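Local coordinates for intracellular protease/amidase (Salmonella enterica subsp. enterica serovar Typhimurium, PDB 4K2H), which is of uncertain function but belongs to the DJ-1/PfpI family, binds zinc and may have peptidase activity, at residues Phe67-Leu72 / Ala168-Asp173; Ala108-Leu113 / Lys132-Gly137; Gly99-Pro104 / Leu164-Arg169. The protein carries 1 engineered substitution. All coordinates share one frame; numbering follows the deposited sequence.

Contact 1: residues Phe67-Leu72 / Ala168-Asp173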
loop_
_atom_site.group_PDB
_atom_site.type_symbol
_atom_site.label_atom_id
_atom_site.label_comp_id
_atom_site.label_asym_id
_atom_site.label_seq_id
_atom_site.Cartn_x
_atom_site.Cartn_y
_atom_site.Cartn_z
ATOM N N PHE A 67 -15.194 -17.695 -1.948
ATOM C CA PHE A 67 -15.153 -16.261 -1.797
ATOM C C PHE A 67 -15.899 -15.606 -2.953
ATOM O O PHE A 67 -16.037 -16.195 -4.025
ATOM C CB PHE A 67 -13.664 -15.781 -1.759
ATOM C CG PHE A 67 -12.928 -16.230 -0.538
ATOM C CD1 PHE A 67 -12.869 -15.424 0.587
ATOM C CD2 PHE A 67 -12.347 -17.477 -0.485
ATOM C CE1 PHE A 67 -12.250 -15.860 1.754
ATOM C CE2 PHE A 67 -11.677 -17.900 0.658
ATOM C CZ PHE A 67 -11.646 -17.099 1.782
ATOM N N ASP A 68 -16.340 -14.374 -2.740
ATOM C CA ASP A 68 -17.014 -13.603 -3.776
ATOM C C ASP A 68 -16.010 -13.010 -4.739
ATOM O O ASP A 68 -16.352 -12.724 -5.903
ATOM C CB ASP A 68 -17.862 -12.503 -3.151
ATOM C CG ASP A 68 -18.957 -13.060 -2.254
ATOM O OD1 ASP A 68 -19.896 -13.714 -2.767
ATOM O OD2 ASP A 68 -18.865 -12.875 -1.033
ATOM N N ALA A 69 -14.783 -12.797 -4.255
ATOM C CA ALA A 69 -13.701 -12.352 -5.125
ATOM C C ALA A 69 -12.375 -12.911 -4.699
ATOM O O ALA A 69 -12.138 -13.149 -3.509
ATOM C CB ALA A 69 -13.612 -10.843 -5.152
ATOM N N VAL A 70 -11.494 -13.077 -5.677
ATOM C CA VAL A 70 -10.102 -13.503 -5.441
ATOM C C VAL A 70 -9.167 -12.498 -6.087
ATOM O O VAL A 70 -9.148 -12.333 -7.311
ATOM C CB VAL A 70 -9.840 -14.876 -6.078
ATOM C CG1 VAL A 70 -8.407 -15.319 -5.876
ATOM C CG2 VAL A 70 -10.820 -15.886 -5.526
ATOM N N VAL A 71 -8.406 -11.809 -5.262
ATOM C CA VAL A 71 -7.389 -10.875 -5.749
ATOM C C VAL A 71 -6.061 -11.572 -5.975
ATOM O O VAL A 71 -5.539 -12.246 -5.083
ATOM C CB VAL A 71 -7.160 -9.750 -4.736
ATOM C CG1 VAL A 71 -6.083 -8.801 -5.230
ATOM C CG2 VAL A 71 -8.444 -9.007 -4.490
ATOM N N LEU A 72 -5.495 -11.374 -7.154
ATOM C CA LEU A 72 -4.184 -11.933 -7.497
ATOM C C LEU A 72 -3.196 -10.807 -7.691
ATOM O O LEU A 72 -3.159 -10.196 -8.743
ATOM C CB LEU A 72 -4.274 -12.798 -8.747
ATOM C CG LEU A 72 -5.294 -13.935 -8.679
ATOM C CD1 LEU A 72 -5.470 -14.498 -10.077
ATOM C CD2 LEU A 72 -4.830 -15.031 -7.735
ATOM N N ALA A 168 -17.043 -1.622 -5.776
ATOM C CA ALA A 168 -18.319 -1.174 -6.262
ATOM C C ALA A 168 -19.060 -2.361 -6.852
ATOM O O ALA A 168 -20.244 -2.554 -6.611
ATOM C CB ALA A 168 -18.118 -0.099 -7.307
ATOM N N ARG A 169 -18.351 -3.176 -7.616
ATOM C CA ARG A 169 -18.928 -4.402 -8.134
ATOM C C ARG A 169 -19.403 -5.366 -7.013
ATOM O O ARG A 169 -20.515 -5.912 -7.079
ATOM C CB ARG A 169 -17.910 -5.076 -9.013
ATOM C CG ARG A 169 -18.410 -6.357 -9.621
ATOM C CD ARG A 169 -19.374 -6.138 -10.775
ATOM N NE ARG A 169 -19.245 -7.343 -11.581
ATOM C CZ ARG A 169 -18.426 -7.486 -12.618
ATOM N NH1 ARG A 169 -18.370 -8.656 -13.230
ATOM N NH2 ARG A 169 -17.699 -6.467 -13.070
ATOM N N LEU A 170 -18.577 -5.575 -5.993
ATOM C CA LEU A 170 -18.986 -6.392 -4.835
ATOM C C LEU A 170 -20.196 -5.833 -4.081
ATOM O O LEU A 170 -21.040 -6.601 -3.600
ATOM C CB LEU A 170 -17.846 -6.561 -3.838
ATOM C CG LEU A 170 -16.691 -7.474 -4.263
ATOM C CD1 LEU A 170 -15.491 -7.224 -3.378
ATOM C CD2 LEU A 170 -17.091 -8.940 -4.218
ATOM N N LEU A 171 -20.260 -4.508 -3.961
ATOM C CA LEU A 171 -21.335 -3.867 -3.206
ATOM C C LEU A 171 -22.592 -3.644 -4.053
ATOM O O LEU A 171 -23.653 -3.431 -3.506
ATOM C CB LEU A 171 -20.872 -2.535 -2.609
ATOM C CG LEU A 171 -19.828 -2.609 -1.485
ATOM C CD1 LEU A 171 -19.576 -1.231 -0.899
ATOM C CD2 LEU A 171 -20.271 -3.555 -0.374
ATOM N N GLY A 172 -22.447 -3.672 -5.379
ATOM C CA GLY A 172 -23.545 -3.400 -6.313
ATOM C C GLY A 172 -24.074 -1.986 -6.176
ATOM O O GLY A 172 -25.258 -1.763 -6.328
ATOM N N ASP A 173 -23.182 -1.034 -5.904
ATOM C CA ASP A 173 -23.560 0.321 -5.544
ATOM C C ASP A 173 -22.306 1.188 -5.419
ATOM O O ASP A 173 -21.460 0.946 -4.546
ATOM C CB ASP A 173 -24.319 0.327 -4.203
ATOM C CG ASP A 173 -24.935 1.687 -3.868
ATOM O OD1 ASP A 173 -24.919 2.597 -4.732
ATOM O OD2 ASP A 173 -25.438 1.841 -2.730
#
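Leu170 reaches out from the last turn of helix 159-171 and sets a single methyl, CD2, against the entrance of strand 69-72. The contact is apolar. Leu170 CD2 lies 3.8 Å from the CB of Asp68 and 4.1 Å from the CB of Ala69, so one methyl spans two consecutive residues. Its CG stands anti to its own carbonyl carbon (chi1 -72°), which sends the branch forward to the sheet. Val7, Leu101 and Ile32 also touch this leucine.

The polar bonds of Asp68 are made to residues outside the two segments. Its carboxylate accepts a hydrogen bond at OD2 from the backbone N of Lys6, and its backbone bonds to Lys6 as well, while the methylene alone meets the leucine.

Asp68 is thus divided between two tasks: its CB serves as hydrocarbon, and its charged end pins the start of strand 6-11 beside strand 69-72. Such packing in an alpha/beta fold is weakly directional, and the precise placement of the strand entrance is probably set more by the bonds of Asp68 to Lys6 and the backbone bonds to Leu101.

Contact 2: residues Ala108-Leu113 / Lys132-Gly137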
loop_
_atom_site.group_PDB
_atom_site.type_symbol
_atom_site.label_atom_id
_atom_site.label_comp_id
_atom_site.label_asym_id
_atom_site.label_seq_id
_atom_site.Cartn_x
_atom_site.Cartn_y
_atom_site.Cartn_z
ATOM N N ALA A 108 -0.029 -10.304 -13.051
ATOM C CA ALA A 108 -0.720 -11.541 -12.664
ATOM C C ALA A 108 -1.688 -12.096 -13.715
ATOM O O ALA A 108 -1.863 -13.307 -13.811
ATOM C CB ALA A 108 -1.460 -11.339 -11.352
ATOM N N ALA A 109 -2.301 -11.224 -14.508
ATOM C CA ALA A 109 -3.156 -11.716 -15.596
ATOM C C ALA A 109 -2.344 -12.483 -16.654
ATOM O O ALA A 109 -2.774 -13.533 -17.149
ATOM C CB ALA A 109 -3.936 -10.576 -16.231
ATOM N N ALA A 110 -1.177 -11.978 -17.013
ATOM C CA ALA A 110 -0.359 -12.669 -17.995
ATOM C C ALA A 110 0.263 -13.926 -17.376
ATOM O O ALA A 110 0.130 -15.030 -17.916
ATOM C CB ALA A 110 0.724 -11.742 -18.512
ATOM N N ARG A 111 0.914 -13.749 -16.227
ATOM C CA ARG A 111 1.726 -14.811 -15.601
ATOM C C ARG A 111 0.946 -15.902 -14.934
ATOM O O ARG A 111 1.447 -17.010 -14.848
ATOM C CB ARG A 111 2.677 -14.251 -14.544
ATOM C CG ARG A 111 3.711 -13.290 -15.068
ATOM C CD ARG A 111 4.823 -13.988 -15.821
ATOM N NE ARG A 111 5.922 -13.052 -16.021
ATOM C CZ ARG A 111 6.771 -12.663 -15.069
ATOM N NH1 ARG A 111 6.703 -13.151 -13.820
ATOM N NH2 ARG A 111 7.716 -11.779 -15.373
ATOM N N VAL A 112 -0.242 -15.615 -14.422
ATOM C CA VAL A 112 -0.988 -16.637 -13.718
ATOM C C VAL A 112 -2.101 -17.193 -14.609
ATOM O O VAL A 112 -2.218 -18.411 -14.787
ATOM C CB VAL A 112 -1.555 -16.135 -12.356
ATOM C CG1 VAL A 112 -2.155 -17.288 -11.580
ATOM C CG2 VAL A 112 -0.478 -15.476 -11.503
ATOM N N LEU A 113 -2.919 -16.321 -15.176
ATOM C CA LEU A 113 -4.057 -16.797 -15.961
ATOM C C LEU A 113 -3.634 -17.095 -17.405
ATOM O O LEU A 113 -3.903 -18.178 -17.917
ATOM C CB LEU A 113 -5.195 -15.783 -15.934
ATOM C CG LEU A 113 -5.590 -15.325 -14.540
ATOM C CD1 LEU A 113 -6.800 -14.422 -14.589
ATOM C CD2 LEU A 113 -5.835 -16.524 -13.642
ATOM N N LYS A 132 2.254 -9.780 -24.841
ATOM C CA LYS A 132 2.810 -10.245 -26.128
ATOM C C LYS A 132 3.093 -11.753 -26.170
ATOM O O LYS A 132 3.038 -12.366 -27.236
ATOM C CB LYS A 132 4.098 -9.471 -26.478
ATOM C CG LYS A 132 3.866 -8.023 -26.909
ATOM C CD LYS A 132 5.185 -7.325 -27.176
ATOM C CE LYS A 132 4.987 -5.903 -27.675
ATOM N NZ LYS A 132 6.264 -5.126 -27.587
ATOM N N ALA A 133 3.409 -12.337 -25.013
ATOM C CA ALA A 133 3.616 -13.786 -24.883
ATOM C C ALA A 133 2.346 -14.536 -24.478
ATOM O O ALA A 133 2.381 -15.732 -24.266
ATOM C CB ALA A 133 4.718 -14.052 -23.862
ATOM N N VAL A 134 1.225 -13.835 -24.351
ATOM C CA VAL A 134 -0.004 -14.460 -23.870
ATOM C C VAL A 134 -0.871 -14.851 -25.070
ATOM O O VAL A 134 -1.372 -13.996 -25.792
ATOM C CB VAL A 134 -0.759 -13.565 -22.869
ATOM C CG1 VAL A 134 -2.061 -14.212 -22.437
ATOM C CG2 VAL A 134 0.124 -13.286 -21.661
ATOM N N PRO A 135 -1.041 -16.162 -25.279
ATOM C CA PRO A 135 -1.571 -16.602 -26.560
ATOM C C PRO A 135 -3.082 -16.440 -26.739
ATOM O O PRO A 135 -3.511 -16.178 -27.868
ATOM C CB PRO A 135 -1.136 -18.069 -26.636
ATOM C CG PRO A 135 -0.931 -18.500 -25.218
ATOM C CD PRO A 135 -0.757 -17.287 -24.362
ATOM N N GLU A 136 -3.876 -16.540 -25.663
ATOM C CA GLU A 136 -5.357 -16.638 -25.817
ATOM C C GLU A 136 -6.228 -15.651 -25.008
ATOM O O GLU A 136 -7.352 -15.976 -24.618
ATOM C CB GLU A 136 -5.830 -18.091 -25.578
ATOM C CG GLU A 136 -5.351 -18.732 -24.272
ATOM C CD GLU A 136 -6.063 -18.217 -23.021
ATOM O OE1 GLU A 136 -7.316 -18.309 -22.956
ATOM O OE2 GLU A 136 -5.362 -17.736 -22.092
ATOM N N GLY A 137 -5.755 -14.444 -24.772
ATOM C CA GLY A 137 -6.619 -13.424 -24.183
ATOM C C GLY A 137 -6.705 -12.276 -25.151
ATOM O O GLY A 137 -6.044 -12.298 -26.196
#
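Val134 lays its CG2 methyl over Ala110, touching CB at 3.6 Å and CA at 3.7 Å, so that the branch rests on the helix surface where the small alanine side chain lets the methyl come close to CA as well. In the DJ-1/PfpI fold helix 108-114 comes directly after strand 101-104, and the turn that enters it probably corresponds, as in relatives, to the nucleophile elbow. The segment 132-137, which begins in the end of a 3-10 segment and continues as loop, folds back across the flank of this helix and belongs to the long excursion between strands 123-124 and 138-139.

The valine owes its reach to chi1 of 177°, which holds CG1 anti to the backbone N and leaves CG2 beside that N, pointed at the helix. Tyr124 and Leu119 close in on the same valine, and Leu130 adds to the cover of Ala110, making the alanine part of a shared hydrophobic patch. The end of the Leu113 side chain leads away from the loop, onto Ile102 and Pro104 of the preceding strand, and so joins the helix to the sheet.

The carboxylate of Glu136 curls towards the helix end, held by weak hydrogen bonds from the backbone N atoms of Leu119 and Lys120. Its OE2 comes to 4.4 Å from the carbonyl O of Leu113, an approach of two oxygens that is no bond.

Contact 3: residues Gly99-Pro104 / Leu164-Arg169; sequences GKLICP and LTLSAR
Leu101 meets two residues of helix 159-171 with its two methyls. CD1 touches the aliphatic part of Arg169, 3.6 Å from CG, and reaches Leu166 CD1 at 3.9 Å. CD2 lies over one face of the Arg169 guanidinium, with NH1 3.7 Å away. Two residues further along the strand, Cys103 turns SG to Leu166, 3.6 Å from its CD1. The CD1 methyl of Leu166 therefore touches both a leucine methyl and a sulfur, from directions roughly at right angles.

Arg169 reaches from the helix to the strand by its shape. A chi1 of -179° puts CG anti to the backbone N and against Leu101 CD1; the bend at chi2 (76°) then turns the rest of the chain so that Leu101 CD2 lies over the flat cation. The polar end is held elsewhere: NH2 forms a salt bridge with Glu146 OE1, and NH1 donates to the carbonyl O of Gly148. This pairing would fix the rotation of the guanidinium and leave one face for the leucine.

Further out, strand 101-104 is held on one edge by backbone bonds to Asp68 and Val70, and Ile102 bonds to Asn149 and Ile151. Leu166 also presses on Ala69 and Val71 of the neighbouring strand.

The strand and helix axes run almost antiparallel (174°), 10.9 Å apart at closest approach. Leucine side chains, a cysteine and the Arg169 chain meet between the two layers, as is characteristic of the alpha/beta/alpha sandwich of the DJ-1/PfpI family, in which helices cover both faces of a parallel sheet.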
loop_
_atom_site.group_PDB
_atom_site.type_symbol
_atom_site.label_atom_id
_atom_site.label_comp_id
_atom_site.label_asym_id
_atom_site.label_seq_id
_atom_site.Cartn_x
_atom_site.Cartn_y
_atom_site.Cartn_z
ATOM N N GLY A 99 -18.557 -18.481 -11.298
ATOM C CA GLY A 99 -18.848 -17.074 -11.576
ATOM C C GLY A 99 -18.309 -16.055 -10.566
ATOM O O GLY A 99 -18.712 -14.896 -10.604
ATOM N N LYS A 100 -17.428 -16.447 -9.641
ATOM C CA LYS A 100 -16.894 -15.449 -8.692
ATOM C C LYS A 100 -15.899 -14.532 -9.395
ATOM O O LYS A 100 -15.401 -14.849 -10.493
ATOM C CB LYS A 100 -16.251 -16.103 -7.488
ATOM C CG LYS A 100 -17.138 -17.121 -6.821
ATOM C CD LYS A 100 -18.555 -16.589 -6.662
ATOM C CE LYS A 100 -19.340 -17.432 -5.684
ATOM N NZ LYS A 100 -20.714 -16.904 -5.535
ATOM N N LEU A 101 -15.637 -13.378 -8.784
ATOM C CA LEU A 101 -14.720 -12.403 -9.384
ATOM C C LEU A 101 -13.224 -12.814 -9.253
ATOM O O LEU A 101 -12.718 -13.134 -8.175
ATOM C CB LEU A 101 -14.962 -10.995 -8.807
ATOM C CG LEU A 101 -16.400 -10.448 -8.851
ATOM C CD1 LEU A 101 -16.497 -9.081 -8.179
ATOM C CD2 LEU A 101 -16.911 -10.382 -10.286
ATOM N N ILE A 102 -12.536 -12.805 -10.387
ATOM C CA ILE A 102 -11.105 -13.075 -10.445
ATOM C C ILE A 102 -10.449 -11.769 -10.803
ATOM O O ILE A 102 -10.730 -11.161 -11.868
ATOM C CB ILE A 102 -10.781 -14.107 -11.517
ATOM C CG1 ILE A 102 -11.703 -15.320 -11.369
ATOM C CG2 ILE A 102 -9.308 -14.467 -11.508
ATOM C CD1 ILE A 102 -11.659 -15.972 -10.006
ATOM N N CYS A 103 -9.586 -11.322 -9.910
ATOM C CA CYS A 103 -9.113 -9.959 -9.938
ATOM C C CYS A 103 -7.597 -9.890 -9.866
ATOM O O CYS A 103 -7.022 -9.623 -8.784
ATOM C CB CYS A 103 -9.704 -9.193 -8.785
ATOM S SG CYS A 103 -11.470 -9.406 -8.575
ATOM N N PRO A 104 -6.953 -10.093 -11.025
ATOM C CA PRO A 104 -5.527 -9.916 -11.161
ATOM C C PRO A 104 -5.110 -8.494 -11.390
ATOM O O PRO A 104 -5.805 -7.714 -12.076
ATOM C CB PRO A 104 -5.198 -10.737 -12.400
ATOM C CG PRO A 104 -6.408 -10.561 -13.250
ATOM C CD PRO A 104 -7.532 -10.683 -12.241
ATOM N N LEU A 164 -11.362 0.354 -6.004
ATOM C CA LEU A 164 -12.694 0.975 -5.915
ATOM C C LEU A 164 -13.661 0.271 -6.871
ATOM O O LEU A 164 -14.768 -0.058 -6.489
ATOM C CB LEU A 164 -12.615 2.478 -6.137
ATOM C CG LEU A 164 -11.766 3.189 -5.071
ATOM C CD1 LEU A 164 -11.387 4.575 -5.545
ATOM C CD2 LEU A 164 -12.412 3.274 -3.688
ATOM N N THR A 165 -13.209 -0.040 -8.075
ATOM C CA THR A 165 -14.050 -0.752 -9.043
ATOM C C THR A 165 -14.456 -2.129 -8.563
ATOM O O THR A 165 -15.641 -2.501 -8.623
ATOM C CB THR A 165 -13.350 -0.874 -10.398
ATOM O OG1 THR A 165 -13.062 0.439 -10.832
ATOM C CG2 THR A 165 -14.244 -1.533 -11.441
ATOM N N LEU A 166 -13.487 -2.881 -8.066
ATOM C CA LEU A 166 -13.787 -4.161 -7.459
ATOM C C LEU A 166 -14.828 -3.983 -6.358
ATOM O O LEU A 166 -15.801 -4.736 -6.304
ATOM C CB LEU A 166 -12.514 -4.803 -6.892
ATOM C CG LEU A 166 -12.708 -6.031 -5.997
ATOM C CD1 LEU A 166 -13.485 -7.131 -6.705
ATOM C CD2 LEU A 166 -11.358 -6.559 -5.534
ATOM N N SER A 167 -14.618 -3.000 -5.473
ATOM C CA SER A 167 -15.510 -2.807 -4.333
ATOM C C SER A 167 -16.939 -2.497 -4.786
ATOM O O SER A 167 -17.913 -3.015 -4.241
ATOM C CB SER A 167 -15.033 -1.653 -3.461
ATOM O OG SER A 167 -13.780 -1.921 -2.860
ATOM N N ALA A 168 -17.043 -1.622 -5.776
ATOM C CA ALA A 168 -18.319 -1.174 -6.262
ATOM C C ALA A 168 -19.060 -2.361 -6.852
ATOM O O ALA A 168 -20.244 -2.554 -6.611
ATOM C CB ALA A 168 -18.118 -0.099 -7.307
ATOM N N ARG A 169 -18.351 -3.176 -7.616
ATOM C CA ARG A 169 -18.928 -4.402 -8.134
ATOM C C ARG A 169 -19.403 -5.366 -7.013
ATOM O O ARG A 169 -20.515 -5.912 -7.079
ATOM C CB ARG A 169 -17.910 -5.076 -9.013
ATOM C CG ARG A 169 -18.410 -6.357 -9.621
ATOM C CD ARG A 169 -19.374 -6.138 -10.775
ATOM N NE ARG A 169 -19.245 -7.343 -11.581
ATOM C CZ ARG A 169 -18.426 -7.486 -12.618
ATOM N NH1 ARG A 169 -18.370 -8.656 -13.230
ATOM N NH2 ARG A 169 -17.699 -6.467 -13.070
#

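Overall arrangement
After strands 6-11 and 33-38 the chain comes to strand 69-72, opening contact 1, whose partner is 168-173. Beyond helix 86-97 the neighbouring strand 101-104 opens contact 3, and the helix that follows opens contact 2, which closes soonest, at 132-137. The return path then meets helix 159-171, whose successive turns close contact 3 and then 1. The three loops are nested, none crossing: contact 2 lies inside contact 3, and contact 3 inside contact 1, the two ending on shared residues 168 and 169. Contacts 1 and 3 lay one helix over two adjacent strands, their centres about 4 Å apart; the centre of contact 2 is about 19 Å from that of contact 3, though Ala109 packs on Pro104.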